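Local coordinates for protein predicted metal-dependent phosphohydrolase (Magnetospirillum magnetotacticum MS-1, PDB 3KH1) that is a predicted metal-dependent phosphohydrolase of the HD-domain family, probably acting as a 5'-deoxynucleotidase, at residues A[37-41]-A[42-46]; A[189-192]-A[193-196]. One frame throughout, in Å; residues are numbered along the deposited sequence.

Contact 1: residues A[37-41]-A[42-46]; sequences RREND and AEHSW. With ACT (acetate ion), chain D.
Strand 38-40 turns directly into the helix holding residues 42-46, their axes 77° apart, which brings the side-chain ends of Asn40 and Glu43 together at the first helical turn. Two reciprocal bonds define a capping box: Glu43 N donates to Asn40 OD1 (2.9 Å), reaching it from above the side-chain carbonyl plane, and Asn40 N donates to Glu43 OE2 (2.8 Å). Glu43 CG lies between its own backbone N and carbonyl carbon (chi1 66°), which folds the chain back toward the strand. There the Asn40 amide and the Glu43 carboxylate stack, their planes 11° apart. Arg37 meets the same carboxylate end-on, in a nearly coplanar pair: NH1 donates to the syn lone pair of Glu43 OE2 at 2.8 Å, while NH2 binds Glu43 OE1 at 2.9 Å. OE2 thus accepts from both a guanidinium and a backbone amide, an environment that should stabilise the ionised form. A glutamine in place of Glu43 would probably set an amide nitrogen against one of the donors and leave the Arg37 guanidinium without its charged mate. The junction lies at the dimer interface, where Asn40 ND2 and Glu43 OE1 bond reciprocally with Glu43 and Asn40 of the second subunit. At the residue after Glu43, His44 ND1 donates to Glu39 OE1 (2.8 Å), with ring and carboxylate planes almost perpendicular; Glu39 also forms salt bridges with Arg28 and with Lys24 of the second subunit, and His44 NE2 bonds to Asp141. At the strand's start, an acetate ion, probably from the crystallisation liquor, is held by Arg38 N, NE and NH2. On the helix, a water donates to Asp41 O at 2.7 Å and lies 2.6 Å from Ser45 OG, which also bonds to Leu72 O.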
loop_
_atom_site.group_PDB
_atom_site.type_symbol
_atom_site.label_atom_id
_atom_site.label_comp_id
_atom_site.label_asym_id
_atom_site.label_seq_id
_atom_site.Cartn_x
_atom_site.Cartn_y
_atom_site.Cartn_z
ATOM N N ARG A 37 17.588 5.468 -0.325
ATOM C CA ARG A 37 17.435 4.447 -1.370
ATOM C C ARG A 37 16.288 4.911 -2.273
ATOM O O ARG A 37 15.477 5.777 -1.898
ATOM C CB ARG A 37 17.152 3.045 -0.777
ATOM C CG ARG A 37 15.903 3.031 0.084
ATOM C CD ARG A 37 15.611 1.619 0.532
ATOM N NE ARG A 37 14.433 1.496 1.375
ATOM C CZ ARG A 37 13.198 1.479 0.947
ATOM N NH1 ARG A 37 12.901 1.649 -0.338
ATOM N NH2 ARG A 37 12.220 1.356 1.829
ATOM N N ARG A 38 16.179 4.252 -3.420
ATOM C CA ARG A 38 15.008 4.382 -4.303
ATOM C C ARG A 38 13.780 3.794 -3.634
ATOM O O ARG A 38 13.852 2.756 -2.943
ATOM C CB ARG A 38 15.268 3.654 -5.610
ATOM C CG ARG A 38 16.277 4.338 -6.513
ATOM C CD ARG A 38 16.748 3.400 -7.625
ATOM N NE ARG A 38 17.495 2.293 -7.018
ATOM C CZ ARG A 38 17.789 1.141 -7.598
ATOM N NH1 ARG A 38 17.407 0.889 -8.845
ATOM N NH2 ARG A 38 18.428 0.186 -6.932
ATOM N N GLU A 39 12.632 4.396 -3.929
ATOM C CA GLU A 39 11.326 3.868 -3.600
ATOM C C GLU A 39 10.930 2.689 -4.462
ATOM O O GLU A 39 11.250 2.680 -5.668
ATOM C CB GLU A 39 10.301 5.024 -3.813
ATOM C CG GLU A 39 8.995 4.807 -3.237
ATOM C CD GLU A 39 8.031 5.941 -3.546
ATOM O OE1 GLU A 39 7.922 6.411 -4.716
ATOM O OE2 GLU A 39 7.301 6.241 -2.631
ATOM N N ASN A 40 10.270 1.680 -3.885
ATOM C CA ASN A 40 9.709 0.612 -4.658
ATOM C C ASN A 40 8.233 0.852 -4.999
ATOM O O ASN A 40 7.555 1.696 -4.406
ATOM C CB ASN A 40 10.000 -0.778 -4.045
ATOM C CG ASN A 40 9.134 -1.110 -2.856
ATOM O OD1 ASN A 40 7.883 -1.138 -2.947
ATOM N ND2 ASN A 40 9.771 -1.454 -1.727
ATOM N N ASP A 41 7.700 0.102 -5.966
ATOM C CA ASP A 41 6.345 0.335 -6.427
ATOM C C ASP A 41 5.306 0.050 -5.348
ATOM O O ASP A 41 4.262 0.696 -5.334
ATOM C CB ASP A 41 6.012 -0.529 -7.655
ATOM C CG ASP A 41 6.440 0.073 -8.952
ATOM O OD1 ASP A 41 7.056 1.155 -8.990
ATOM O OD2 ASP A 41 6.106 -0.585 -9.974
ATOM N N ALA A 42 5.515 -0.974 -4.522
ATOM C CA ALA A 42 4.516 -1.322 -3.490
ATOM C C ALA A 42 4.441 -0.207 -2.464
ATOM O O ALA A 42 3.354 0.235 -2.102
ATOM C CB ALA A 42 4.858 -2.671 -2.826
ATOM N N GLU A 43 5.584 0.263 -1.971
ATOM C CA GLU A 43 5.542 1.318 -0.942
ATOM C C GLU A 43 5.081 2.646 -1.556
ATOM O O GLU A 43 4.424 3.415 -0.878
ATOM C CB GLU A 43 6.808 1.433 -0.211
ATOM C CG GLU A 43 7.869 1.882 -1.023
ATOM C CD GLU A 43 9.344 1.624 -0.398
ATOM O OE1 GLU A 43 9.565 1.053 0.696
ATOM O OE2 GLU A 43 10.226 1.993 -1.093
ATOM N N HIS A 44 5.309 2.863 -2.858
ATOM C CA HIS A 44 4.766 4.037 -3.562
ATOM C C HIS A 44 3.250 3.982 -3.580
ATOM O O HIS A 44 2.600 4.986 -3.235
ATOM C CB HIS A 44 5.320 4.107 -4.996
ATOM C CG HIS A 44 4.798 5.259 -5.787
ATOM N ND1 HIS A 44 5.296 6.542 -5.633
ATOM C CD2 HIS A 44 3.769 5.356 -6.670
ATOM C CE1 HIS A 44 4.647 7.350 -6.459
ATOM N NE2 HIS A 44 3.691 6.672 -7.055
ATOM N N SER A 45 2.683 2.822 -3.950
ATOM C CA SER A 45 1.237 2.684 -3.996
ATOM C C SER A 45 0.653 2.819 -2.569
ATOM O O SER A 45 -0.427 3.406 -2.420
ATOM C CB SER A 45 0.823 1.386 -4.668
ATOM O OG SER A 45 0.978 1.510 -6.078
ATOM N N TRP A 46 1.295 2.250 -1.540
ATOM C CA TRP A 46 0.862 2.517 -0.164
ATOM C C TRP A 46 0.732 4.016 0.069
ATOM O O TRP A 46 -0.268 4.488 0.609
ATOM C CB TRP A 46 1.874 1.927 0.856
ATOM C CG TRP A 46 1.610 2.458 2.242
ATOM C CD1 TRP A 46 0.651 2.033 3.075
ATOM C CD2 TRP A 46 2.300 3.522 2.889
ATOM N NE1 TRP A 46 0.641 2.773 4.201
ATOM C CE2 TRP A 46 1.663 3.704 4.119
ATOM C CE3 TRP A 46 3.378 4.320 2.540
ATOM C CZ2 TRP A 46 2.036 4.690 5.018
ATOM C CZ3 TRP A 46 3.796 5.288 3.469
ATOM C CH2 TRP A 46 3.117 5.469 4.685
HETATM C C ACT D . 19.192 1.970 -3.866
HETATM O O ACT D . 18.817 0.798 -4.022
HETATM O OXT ACT D . 18.522 2.873 -4.373
HETATM C CH3 ACT D . 20.417 2.270 -3.061
HETATM O O HOH W 1 3.188 2.307 -7.250
#

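Contact 2: residues A[189-192]-A[193-196]; sequences VDEA and VRRG
The last turn of helix 179-195 brings Glu191 beside Arg194 and Arg195, three and four residues further on, in a salt-bridge network. The stronger arm is Glu191 OE2 to Arg195 NE, 2.8 Å and nearly straight, with an N-H...O angle of 171°. OE2 presents its anti lone pair and lies in the guanidinium plane at its edge, whereas the carboxylate itself stands almost perpendicular to that plane. Glu191 CG is anti to the backbone N, and a bend at chi2 (67°) swings the carboxylate along the helix toward Arg195, whose chain runs extended from CG to NE. Toward Arg194 the other oxygen, Glu191 OE1, makes a long ionic contact with NE, at 4.0 Å. Beneath these side chains, Val193 N and Arg194 N bond to Val189 O and Asp190 O, and Arg195 N bonds to Glu191 O at 2.9 Å. The helix then closes in a Schellman motif: Gly196 leaves helical geometry with a positive phi of 79°, and its N donates to Val193 O at 3.1 Å. Glu191 and Arg195 pack on Phe150 of helix 132-151, while Asp190 forms a salt bridge with Arg164. On the buried side, Ala192 touches Trp157 and Tyr197, and Val189 and Val193 meet Leu198 of the C-terminal tail. Val193 CG2 comes to 3.5 Å from Val189 O.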
loop_
_atom_site.group_PDB
_atom_site.type_symbol
_atom_site.label_atom_id
_atom_site.label_comp_id
_atom_site.label_asym_id
_atom_site.label_seq_id
_atom_site.Cartn_x
_atom_site.Cartn_y
_atom_site.Cartn_z
ATOM N N VAL A 189 7.171 23.785 -6.783
ATOM C CA VAL A 189 8.151 23.767 -7.866
ATOM C C VAL A 189 8.813 25.137 -8.037
ATOM O O VAL A 189 10.006 25.217 -8.245
ATOM C CB VAL A 189 7.439 23.273 -9.159
ATOM C CG1 VAL A 189 8.307 23.483 -10.402
ATOM C CG2 VAL A 189 7.047 21.777 -8.993
ATOM N N ASP A 190 8.043 26.223 -7.887
ATOM C CA ASP A 190 8.634 27.555 -7.903
ATOM C C ASP A 190 9.745 27.663 -6.869
ATOM O O ASP A 190 10.810 28.197 -7.138
ATOM C CB ASP A 190 7.597 28.654 -7.578
ATOM C CG ASP A 190 6.603 28.926 -8.713
ATOM O OD1 ASP A 190 6.832 28.502 -9.868
ATOM O OD2 ASP A 190 5.562 29.582 -8.425
ATOM N N GLU A 191 9.461 27.193 -5.654
ATOM C CA GLU A 191 10.448 27.256 -4.587
ATOM C C GLU A 191 11.636 26.335 -4.914
ATOM O O GLU A 191 12.785 26.688 -4.649
ATOM C CB GLU A 191 9.822 26.903 -3.245
ATOM C CG GLU A 191 10.809 26.900 -2.071
ATOM C CD GLU A 191 11.398 28.253 -1.685
ATOM O OE1 GLU A 191 10.847 29.304 -2.069
ATOM O OE2 GLU A 191 12.427 28.247 -0.967
ATOM N N ALA A 192 11.384 25.136 -5.452
ATOM C CA ALA A 192 12.475 24.247 -5.854
ATOM C C ALA A 192 13.429 24.932 -6.826
ATOM O O ALA A 192 14.657 24.779 -6.736
ATOM C CB ALA A 192 11.878 22.983 -6.503
ATOM N N VAL A 193 12.885 25.706 -7.756
ATOM C CA VAL A 193 13.734 26.391 -8.732
ATOM C C VAL A 193 14.567 27.455 -8.010
ATOM O O VAL A 193 15.770 27.588 -8.235
ATOM C CB VAL A 193 12.895 27.002 -9.904
ATOM C CG1 VAL A 193 13.745 27.934 -10.761
ATOM C CG2 VAL A 193 12.274 25.907 -10.756
ATOM N N ARG A 194 13.920 28.219 -7.125
ATOM C CA ARG A 194 14.635 29.233 -6.346
ATOM C C ARG A 194 15.786 28.630 -5.535
ATOM O O ARG A 194 16.821 29.285 -5.377
ATOM C CB ARG A 194 13.695 29.969 -5.399
ATOM C CG ARG A 194 12.729 30.904 -6.076
ATOM C CD ARG A 194 11.796 31.570 -5.002
ATOM N NE ARG A 194 12.599 32.298 -4.016
ATOM C CZ ARG A 194 12.852 33.613 -4.088
ATOM N NH1 ARG A 194 13.619 34.216 -3.181
ATOM N NH2 ARG A 194 12.352 34.322 -5.085
ATOM N N ARG A 195 15.606 27.408 -5.013
ATOM C CA ARG A 195 16.613 26.759 -4.204
ATOM C C ARG A 195 17.667 26.007 -4.994
ATOM O O ARG A 195 18.617 25.493 -4.396
ATOM C CB ARG A 195 15.954 25.779 -3.243
ATOM C CG ARG A 195 15.003 26.401 -2.273
ATOM C CD ARG A 195 14.590 25.382 -1.252
ATOM N NE ARG A 195 13.643 25.864 -0.263
ATOM C CZ ARG A 195 13.351 25.188 0.842
ATOM N NH1 ARG A 195 13.957 24.040 1.112
ATOM N NH2 ARG A 195 12.404 25.617 1.651
ATOM N N GLY A 196 17.509 25.952 -6.315
ATOM C CA GLY A 196 18.451 25.253 -7.204
ATOM C C GLY A 196 18.263 23.733 -7.230
ATOM O O GLY A 196 19.149 23.014 -7.683
#

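Contact 1 lies at the start of helix 41-54 and contact 2 at the end of helix 179-195; their centres are 25 Å apart and their nearest atoms about 15 Å, so they do not touch. Both involve a helix end, but the settings differ: contact 1 is buried, its centre about 9 Å from the centre of the chain, and borders the second subunit, whereas contact 2, its centre about 24 Å from that point, touches no other chain of the assembly. A calcium ion is bound about 7 Å from the Glu39 side chain and about 11 Å from that of Val189. Helix 132-151 connects with both, through Asp141 and Gln144 at contact 1 and Phe150 at contact 2.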